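Local coordinates for protein 3-phosphoshikimate 1-carboxyvinyltransferase (Streptomyces sviceus, PDB 7M0O) that probably transfers the enolpyruvyl group of phosphoenolpyruvate to shikimate-3-phosphate, a late step of chorismate biosynthesis, as a monomeric EPSP synthase, at residues A[334-339]-A[359-364]; A[300-305]-A[373-378]; A[115-118]-A[122-125]. All coordinates share one frame; numbering follows the deposited sequence.

Contact 1: residues A[334-339]-A[359-364]; sequences LRRLGV and QVTSYG
Arg336, in the last turn of helix 326-336, reaches across to Gln359 and Thr361, and its guanidinium makes every hydrogen bond between the two segments. The tight part of the contact centres on NH1, which donates twice. Arg336 NH1 lies 2.9 Å from Gln359 O, with an N-H...O angle of 158° and an approach in the plane of that carbonyl. The second bond, from Arg336 NH1 to Thr361 OG1, is shorter, 2.6 Å. Both acceptors sit at the guanidinium edge, within a few degrees of its plane, so the pair fixes the rotation of the flat group. A weak, bent third bond joins Arg336 NH2 to Thr361 OG1 at 3.1 Å, and the hydroxyl oxygen is thus met by both terminal nitrogens. The chain is aimed by its torsions: CG is anti to the backbone N (chi1 -168°), and a bend at chi3 (-57°) turns the guanidinium toward Gln359 O and Thr361 OG1. Arg336 CD itself lies 3.4 Å from Gln359 O.

Away from this edge the contact is loose. The closest CA pair, Arg336 and Val360, is 8.1 Å apart, and only 158 Å² is buried in total. Val360 turns its side chain from the helix end and packs on Ile368 and Phe372 of helix 366-375, while Arg336 and Gln359 are solvent-exposed residues. The helix stops just beyond, at Gly338, in a Schellman motif. Glu332, one turn back, forms a salt bridge with Arg336 NH2, and Asn333 OD1 accepts from Thr361 N.

The strand side offers neutral oxygens and the helix supplies the carboxylate, so the arginine probably ties the end of strand 359-360 to the helix terminus through directed bonds, with its charge balanced locally by Glu332.

Contact 2: residues A[300-305]-A[373-378]; sequences LAAIAP and AVTGLR
Ala302 and Thr375 meet where the C-terminal ends of helices 297-303 and 366-375 come together, a buried helix-to-helix contact within one of the two globular domains of the EPSP synthase fold. Their CA atoms are 5.6 Å apart, close enough for a side chain of one helix to touch the backbone of the other. The small Ala302 permits this, presenting just a methyl group to its neighbour.

The polar interaction is a single hydrogen bond. Thr375 OG1 donates to Ala302 O over 2.7 Å, with a C=O...donor angle of 120° and the hydroxyl tilted out of the carbonyl plane. Pro305, three residues on, cannot give this carbonyl a 3-10 bond; the threonine hydroxyl is a donor from the other segment. With OG1 anti to its own carbonyl carbon (chi1 -49°), the hydroxyl reaches the carbonyl of Ala302, and two carbons follow it: Thr375 CB is 3.7 Å from Ala302 O, and the Thr375 methyl also packs by that oxygen. The Thr375 side chain touches Ile382 as well.

The apolar interaction lies beside this bond. Ile303 and Val374 run side by side, pointing the same way, and touch through one branch each. The longer arm of Ile303 leads off elsewhere, because CG1 stands in the crowded position between backbone N and carbonyl carbon (chi1 64°), which leaves CG2 to make the contact, 3.8 Å from Val374 CG1. Val374 also packs on Phe401 of helix 397-406; nearby, Ala301 and Pro305 rest on helix 326-336, so both segments have further helical neighbours.

Besides its bond to the carbonyl, Thr375 OG1 lies close against the methyl of the same residue, 3.2 Å from Ala302 CB.

Contact 3: residues A[115-118]-A[122-125]; sequences ALRD and DLRH. With K (potassium ion), chain C.
The C-terminal turn of helix 110-118 folds back on strand 122-125, an edge strand within this chain's four-stranded mixed sheet, and Arg117 lies across Leu123 and His125. Its aliphatic part crosses Leu123 at about a right angle: Arg117 CG is 4.0 Å from Leu123 CB, and Arg117 CD is 3.4 Å from Leu123 O. A bend at chi3 (-72°) then carries the guanidinium over to His125. The ring edge meets a guanidinium face, with the planes 70° apart and Arg117 NH2 3.8 Å from His125 NE2. Leu123 CD2 packs on a face of the same ring, and deeper in, Leu116 CD1 reaches Leu123 CD1 at 4.1 Å.

The polar ends are satisfied: Arg117 forms a salt bridge with Glu129, and His125 binds His131 O and the hydroxyl of Ser113. Cutting Arg117 back to an alanine is likely to cost Glu129 this salt bridge and remove the flat group from beside the His125 edge. Arg117 O (3.0 Å) and Asp118 O (2.8 Å) bind a potassium ion at the helix C-terminus, where the negative pole would probably favour a cation, while the arginine side chain is turned to the strand.

In the fold
Contacts 1 and 2 are neighbours, with centres 11 Å apart. They touch directly, Leu334 CD2 lying 3.5 Å from Pro305 CG, and the chain runs from strand 359-360 of contact 1 into helix 366-375 of contact 2. Contact 3 lies on the opposite side of the chain's centre: its centre is 49 Å from that of contact 1 and 50 Å from that of contact 2, in keeping with the two-domain build of this family. The potassium ion belongs to contact 3 alone. The predicted phosphoenolpyruvate site draws on both sides. The side chains of Val360 and Ala302 are each about 10 Å from that of Arg367, and that of His125 is about 11 Å from that of Arg107.

Contact 1: residues A[334-339]-A[359-364]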
loop_
_atom_site.group_PDB
_atom_site.type_symbol
_atom_site.label_atom_id
_atom_site.label_comp_id
_atom_site.label_asym_id
_atom_site.label_seq_id
_atom_site.Cartn_x
_atom_site.Cartn_y
_atom_site.Cartn_z
ATOM N N LEU A 334 15.203 -14.278 17.142
ATOM C CA LEU A 334 16.392 -13.664 17.725
ATOM C C LEU A 334 17.022 -14.591 18.756
ATOM O O LEU A 334 18.253 -14.710 18.832
ATOM C CB LEU A 334 16.031 -12.317 18.351
ATOM C CG LEU A 334 15.970 -11.133 17.387
ATOM C CD1 LEU A 334 15.259 -9.919 18.026
ATOM C CD2 LEU A 334 17.366 -10.770 16.913
ATOM N N ARG A 335 16.187 -15.294 19.522
ATOM C CA ARG A 335 16.707 -16.218 20.524
ATOM C C ARG A 335 17.365 -17.422 19.868
ATOM O O ARG A 335 18.376 -17.930 20.365
ATOM C CB ARG A 335 15.580 -16.660 21.453
ATOM C CG ARG A 335 15.176 -15.590 22.464
ATOM C CD ARG A 335 13.830 -15.935 23.115
ATOM N NE ARG A 335 13.461 -14.981 24.153
ATOM C CZ ARG A 335 12.204 -14.664 24.444
ATOM N NH1 ARG A 335 11.201 -15.227 23.774
ATOM N NH2 ARG A 335 11.944 -13.790 25.404
ATOM N N ARG A 336 16.798 -17.890 18.760
ATOM C CA ARG A 336 17.417 -18.985 18.020
ATOM C C ARG A 336 18.807 -18.598 17.525
ATOM O O ARG A 336 19.693 -19.457 17.414
ATOM C CB ARG A 336 16.518 -19.401 16.854
ATOM C CG ARG A 336 16.924 -20.704 16.184
ATOM C CD ARG A 336 15.863 -21.162 15.192
ATOM N NE ARG A 336 14.572 -21.308 15.850
ATOM C CZ ARG A 336 13.407 -21.240 15.221
ATOM N NH1 ARG A 336 13.373 -21.027 13.914
ATOM N NH2 ARG A 336 12.278 -21.385 15.897
ATOM N N LEU A 337 19.016 -17.318 17.234
ATOM C CA LEU A 337 20.323 -16.807 16.832
ATOM C C LEU A 337 21.273 -16.588 18.003
ATOM O O LEU A 337 22.433 -16.219 17.779
ATOM C CB LEU A 337 20.150 -15.496 16.056
ATOM C CG LEU A 337 19.257 -15.567 14.818
ATOM C CD1 LEU A 337 19.048 -14.170 14.234
ATOM C CD2 LEU A 337 19.863 -16.509 13.783
ATOM N N GLY A 338 20.833 -16.793 19.240
ATOM C CA GLY A 338 21.694 -16.608 20.393
ATOM C C GLY A 338 21.584 -15.273 21.099
ATOM O O GLY A 338 22.378 -15.000 22.014
ATOM N N VAL A 339 20.626 -14.441 20.712
ATOM C CA VAL A 339 20.440 -13.093 21.247
ATOM C C VAL A 339 19.462 -13.135 22.415
ATOM O O VAL A 339 18.422 -13.790 22.335
ATOM C CB VAL A 339 19.933 -12.161 20.128
ATOM C CG1 VAL A 339 19.775 -10.740 20.627
ATOM C CG2 VAL A 339 20.876 -12.199 18.938
ATOM N N GLN A 359 18.042 -21.445 10.854
ATOM C CA GLN A 359 16.865 -21.324 10.012
ATOM C C GLN A 359 15.795 -20.519 10.735
ATOM O O GLN A 359 15.415 -20.840 11.865
ATOM C CB GLN A 359 16.314 -22.696 9.643
ATOM C CG GLN A 359 15.198 -22.603 8.639
ATOM C CD GLN A 359 14.426 -23.889 8.509
ATOM O OE1 GLN A 359 13.771 -24.333 9.448
ATOM N NE2 GLN A 359 14.502 -24.499 7.339
ATOM N N VAL A 360 15.306 -19.478 10.071
ATOM C CA VAL A 360 14.274 -18.604 10.610
ATOM C C VAL A 360 12.907 -19.247 10.420
ATOM O O VAL A 360 12.593 -19.745 9.332
ATOM C CB VAL A 360 14.337 -17.235 9.918
ATOM C CG1 VAL A 360 13.024 -16.463 10.091
ATOM C CG2 VAL A 360 15.534 -16.445 10.448
ATOM N N THR A 361 12.095 -19.257 11.487
ATOM C CA THR A 361 10.693 -19.656 11.387
ATOM C C THR A 361 9.856 -18.454 10.952
ATOM O O THR A 361 9.623 -17.530 11.737
ATOM C CB THR A 361 10.166 -20.203 12.711
ATOM O OG1 THR A 361 10.945 -21.332 13.113
ATOM C CG2 THR A 361 8.703 -20.647 12.536
ATOM N N SER A 362 9.381 -18.477 9.710
ATOM C CA SER A 362 8.734 -17.306 9.135
ATOM C C SER A 362 7.283 -17.122 9.568
ATOM O O SER A 362 6.792 -15.983 9.563
ATOM C CB SER A 362 8.841 -17.381 7.603
ATOM O OG SER A 362 7.891 -18.292 7.080
ATOM N N TYR A 363 6.584 -18.197 9.934
ATOM C CA TYR A 363 5.129 -18.172 10.131
ATOM C C TYR A 363 4.388 -17.699 8.876
ATOM O O TYR A 363 3.249 -17.218 8.962
ATOM C CB TYR A 363 4.726 -17.317 11.351
ATOM C CG TYR A 363 5.180 -17.924 12.665
ATOM C CD1 TYR A 363 4.411 -18.882 13.310
ATOM C CD2 TYR A 363 6.393 -17.563 13.240
ATOM C CE1 TYR A 363 4.825 -19.451 14.499
ATOM C CE2 TYR A 363 6.822 -18.128 14.434
ATOM C CZ TYR A 363 6.031 -19.069 15.061
ATOM O OH TYR A 363 6.453 -19.648 16.243
ATOM N N GLY A 364 5.021 -17.835 7.706
ATOM C CA GLY A 364 4.483 -17.354 6.448
ATOM C C GLY A 364 4.451 -15.850 6.313
ATOM O O GLY A 364 3.825 -15.333 5.378
#

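Contact 2: residues A[300-305]-A[373-378]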
loop_
_atom_site.group_PDB
_atom_site.type_symbol
_atom_site.label_atom_id
_atom_site.label_comp_id
_atom_site.label_asym_id
_atom_site.label_seq_id
_atom_site.Cartn_x
_atom_site.Cartn_y
_atom_site.Cartn_z
ATOM N N LEU A 300 13.607 -3.138 12.571
ATOM C CA LEU A 300 14.490 -2.713 13.653
ATOM C C LEU A 300 14.937 -3.897 14.509
ATOM O O LEU A 300 16.101 -3.972 14.913
ATOM C CB LEU A 300 13.795 -1.669 14.527
ATOM C CG LEU A 300 14.649 -1.197 15.721
ATOM C CD1 LEU A 300 15.985 -0.649 15.242
ATOM C CD2 LEU A 300 13.935 -0.148 16.592
ATOM N N ALA A 301 14.021 -4.807 14.829
ATOM C CA ALA A 301 14.396 -5.954 15.650
ATOM C C ALA A 301 15.549 -6.737 15.030
ATOM O O ALA A 301 16.408 -7.259 15.750
ATOM C CB ALA A 301 13.181 -6.861 15.852
ATOM N N ALA A 302 15.609 -6.793 13.704
ATOM C CA ALA A 302 16.598 -7.630 13.038
ATOM C C ALA A 302 17.990 -6.998 12.958
ATOM O O ALA A 302 18.961 -7.735 12.752
ATOM C CB ALA A 302 16.098 -8.004 11.639
ATOM N N ILE A 303 18.133 -5.676 13.120
ATOM C CA ILE A 303 19.462 -5.051 13.200
ATOM C C ILE A 303 19.884 -4.768 14.634
ATOM O O ILE A 303 21.065 -4.465 14.871
ATOM C CB ILE A 303 19.551 -3.753 12.356
ATOM C CG1 ILE A 303 18.596 -2.680 12.888
ATOM C CG2 ILE A 303 19.275 -4.068 10.891
ATOM C CD1 ILE A 303 18.775 -1.304 12.241
ATOM N N ALA A 304 18.976 -4.918 15.602
ATOM C CA ALA A 304 19.323 -4.632 16.985
ATOM C C ALA A 304 20.447 -5.502 17.563
ATOM O O ALA A 304 21.112 -5.025 18.501
ATOM C CB ALA A 304 18.061 -4.744 17.857
ATOM N N PRO A 305 20.706 -6.735 17.101
ATOM C CA PRO A 305 21.833 -7.493 17.679
ATOM C C PRO A 305 23.166 -6.779 17.572
ATOM O O PRO A 305 24.089 -7.091 18.340
ATOM C CB PRO A 305 21.834 -8.796 16.873
ATOM C CG PRO A 305 20.396 -8.973 16.502
ATOM C CD PRO A 305 19.865 -7.605 16.248
ATOM N N ALA A 373 16.593 -11.272 6.562
ATOM C CA ALA A 373 17.544 -11.172 5.462
ATOM C C ALA A 373 18.578 -10.086 5.738
ATOM O O ALA A 373 19.752 -10.237 5.386
ATOM C CB ALA A 373 16.809 -10.902 4.144
ATOM N N VAL A 374 18.157 -8.960 6.335
ATOM C CA VAL A 374 19.131 -7.921 6.646
ATOM C C VAL A 374 20.147 -8.429 7.666
ATOM O O VAL A 374 21.346 -8.154 7.561
ATOM C CB VAL A 374 18.429 -6.638 7.139
ATOM C CG1 VAL A 374 19.467 -5.560 7.365
ATOM C CG2 VAL A 374 17.386 -6.165 6.144
ATOM N N THR A 375 19.683 -9.171 8.677
ATOM C CA THR A 375 20.593 -9.754 9.655
ATOM C C THR A 375 21.654 -10.604 8.978
ATOM O O THR A 375 22.808 -10.644 9.425
ATOM C CB THR A 375 19.815 -10.614 10.651
ATOM O OG1 THR A 375 18.689 -9.886 11.152
ATOM C CG2 THR A 375 20.705 -11.030 11.805
ATOM N N GLY A 376 21.279 -11.285 7.897
ATOM C CA GLY A 376 22.201 -12.164 7.182
ATOM C C GLY A 376 23.356 -11.465 6.474
ATOM O O GLY A 376 24.306 -12.149 6.072
ATOM N N LEU A 377 23.286 -10.142 6.272
ATOM C CA LEU A 377 24.456 -9.395 5.810
ATOM C C LEU A 377 25.654 -9.556 6.739
ATOM O O LEU A 377 26.806 -9.522 6.276
ATOM C CB LEU A 377 24.114 -7.912 5.696
ATOM C CG LEU A 377 23.075 -7.553 4.643
ATOM C CD1 LEU A 377 22.905 -6.060 4.671
ATOM C CD2 LEU A 377 23.480 -8.019 3.257
ATOM N N ARG A 378 25.418 -9.692 8.049
ATOM C CA ARG A 378 26.505 -9.805 9.012
ATOM C C ARG A 378 26.584 -11.154 9.715
ATOM O O ARG A 378 27.614 -11.439 10.338
ATOM C CB ARG A 378 26.388 -8.707 10.084
ATOM C CG ARG A 378 26.780 -7.314 9.604
ATOM C CD ARG A 378 28.297 -7.116 9.567
ATOM N NE ARG A 378 28.899 -7.208 10.896
ATOM C CZ ARG A 378 28.876 -6.224 11.792
ATOM N NH1 ARG A 378 28.273 -5.084 11.504
ATOM N NH2 ARG A 378 29.436 -6.390 12.982
#

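Contact 3: residues A[115-118]-A[122-125]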
loop_
_atom_site.group_PDB
_atom_site.type_symbol
_atom_site.label_atom_id
_atom_site.label_comp_id
_atom_site.label_asym_id
_atom_site.label_seq_id
_atom_site.Cartn_x
_atom_site.Cartn_y
_atom_site.Cartn_z
ATOM N N ALA A 115 -23.844 0.325 -1.039
ATOM C CA ALA A 115 -23.762 1.781 -1.023
ATOM C C ALA A 115 -24.102 2.373 -2.386
ATOM O O ALA A 115 -24.780 3.401 -2.456
ATOM C CB ALA A 115 -22.361 2.211 -0.569
ATOM N N LEU A 116 -23.656 1.737 -3.482
ATOM C CA LEU A 116 -23.965 2.257 -4.815
ATOM C C LEU A 116 -25.465 2.192 -5.089
ATOM O O LEU A 116 -26.031 3.103 -5.712
ATOM C CB LEU A 116 -23.207 1.478 -5.888
ATOM C CG LEU A 116 -21.698 1.752 -5.951
ATOM C CD1 LEU A 116 -20.985 0.766 -6.926
ATOM C CD2 LEU A 116 -21.410 3.190 -6.364
ATOM N N ARG A 117 -26.107 1.102 -4.669
ATOM C CA ARG A 117 -27.551 0.972 -4.846
ATOM C C ARG A 117 -28.329 1.897 -3.910
ATOM O O ARG A 117 -29.365 2.455 -4.307
ATOM C CB ARG A 117 -27.950 -0.487 -4.675
ATOM C CG ARG A 117 -27.477 -1.348 -5.871
ATOM C CD ARG A 117 -27.804 -2.812 -5.639
ATOM N NE ARG A 117 -26.951 -3.406 -4.610
ATOM C CZ ARG A 117 -27.080 -4.652 -4.165
ATOM N NH1 ARG A 117 -28.019 -5.439 -4.680
ATOM N NH2 ARG A 117 -26.256 -5.127 -3.226
ATOM N N ASP A 118 -27.843 2.099 -2.680
ATOM C CA ASP A 118 -28.420 3.138 -1.826
ATOM C C ASP A 118 -28.410 4.489 -2.541
ATOM O O ASP A 118 -29.352 5.277 -2.411
ATOM C CB ASP A 118 -27.660 3.260 -0.502
ATOM C CG ASP A 118 -27.985 2.146 0.485
ATOM O OD1 ASP A 118 -28.921 1.354 0.225
ATOM O OD2 ASP A 118 -27.284 2.045 1.526
ATOM N N ASP A 122 -28.459 1.428 -10.657
ATOM C CA ASP A 122 -29.068 0.171 -11.088
ATOM C C ASP A 122 -27.935 -0.828 -11.251
ATOM O O ASP A 122 -27.351 -0.962 -12.323
ATOM C CB ASP A 122 -29.829 0.352 -12.397
ATOM C CG ASP A 122 -30.511 -0.925 -12.865
ATOM O OD1 ASP A 122 -30.176 -2.028 -12.375
ATOM O OD2 ASP A 122 -31.393 -0.823 -13.745
ATOM N N LEU A 123 -27.601 -1.514 -10.164
ATOM C CA LEU A 123 -26.599 -2.569 -10.152
ATOM C C LEU A 123 -27.295 -3.870 -9.776
ATOM O O LEU A 123 -28.085 -3.911 -8.825
ATOM C CB LEU A 123 -25.465 -2.246 -9.156
ATOM C CG LEU A 123 -24.259 -3.176 -9.025
ATOM C CD1 LEU A 123 -23.118 -2.371 -8.450
ATOM C CD2 LEU A 123 -24.598 -4.363 -8.101
ATOM N N ARG A 124 -26.989 -4.931 -10.512
ATOM C CA ARG A 124 -27.600 -6.229 -10.294
ATOM C C ARG A 124 -26.516 -7.293 -10.220
ATOM O O ARG A 124 -25.676 -7.395 -11.119
ATOM C CB ARG A 124 -28.604 -6.555 -11.410
ATOM C CG ARG A 124 -29.695 -5.513 -11.529
ATOM C CD ARG A 124 -30.665 -5.809 -12.656
ATOM N NE ARG A 124 -31.310 -4.590 -13.144
ATOM C CZ ARG A 124 -32.135 -4.564 -14.186
ATOM N NH1 ARG A 124 -32.415 -5.690 -14.836
ATOM N NH2 ARG A 124 -32.675 -3.421 -14.586
ATOM N N HIS A 125 -26.529 -8.057 -9.137
ATOM C CA HIS A 125 -25.680 -9.234 -9.023
ATOM C C HIS A 125 -26.356 -10.395 -9.748
ATOM O O HIS A 125 -27.514 -10.727 -9.455
ATOM C CB HIS A 125 -25.440 -9.567 -7.555
ATOM C CG HIS A 125 -24.648 -8.526 -6.828
ATOM N ND1 HIS A 125 -23.270 -8.469 -6.884
ATOM C CD2 HIS A 125 -25.037 -7.493 -6.041
ATOM C CE1 HIS A 125 -22.845 -7.454 -6.151
ATOM N NE2 HIS A 125 -23.896 -6.854 -5.617
HETATM K K K C . -31.651 4.174 -3.452
#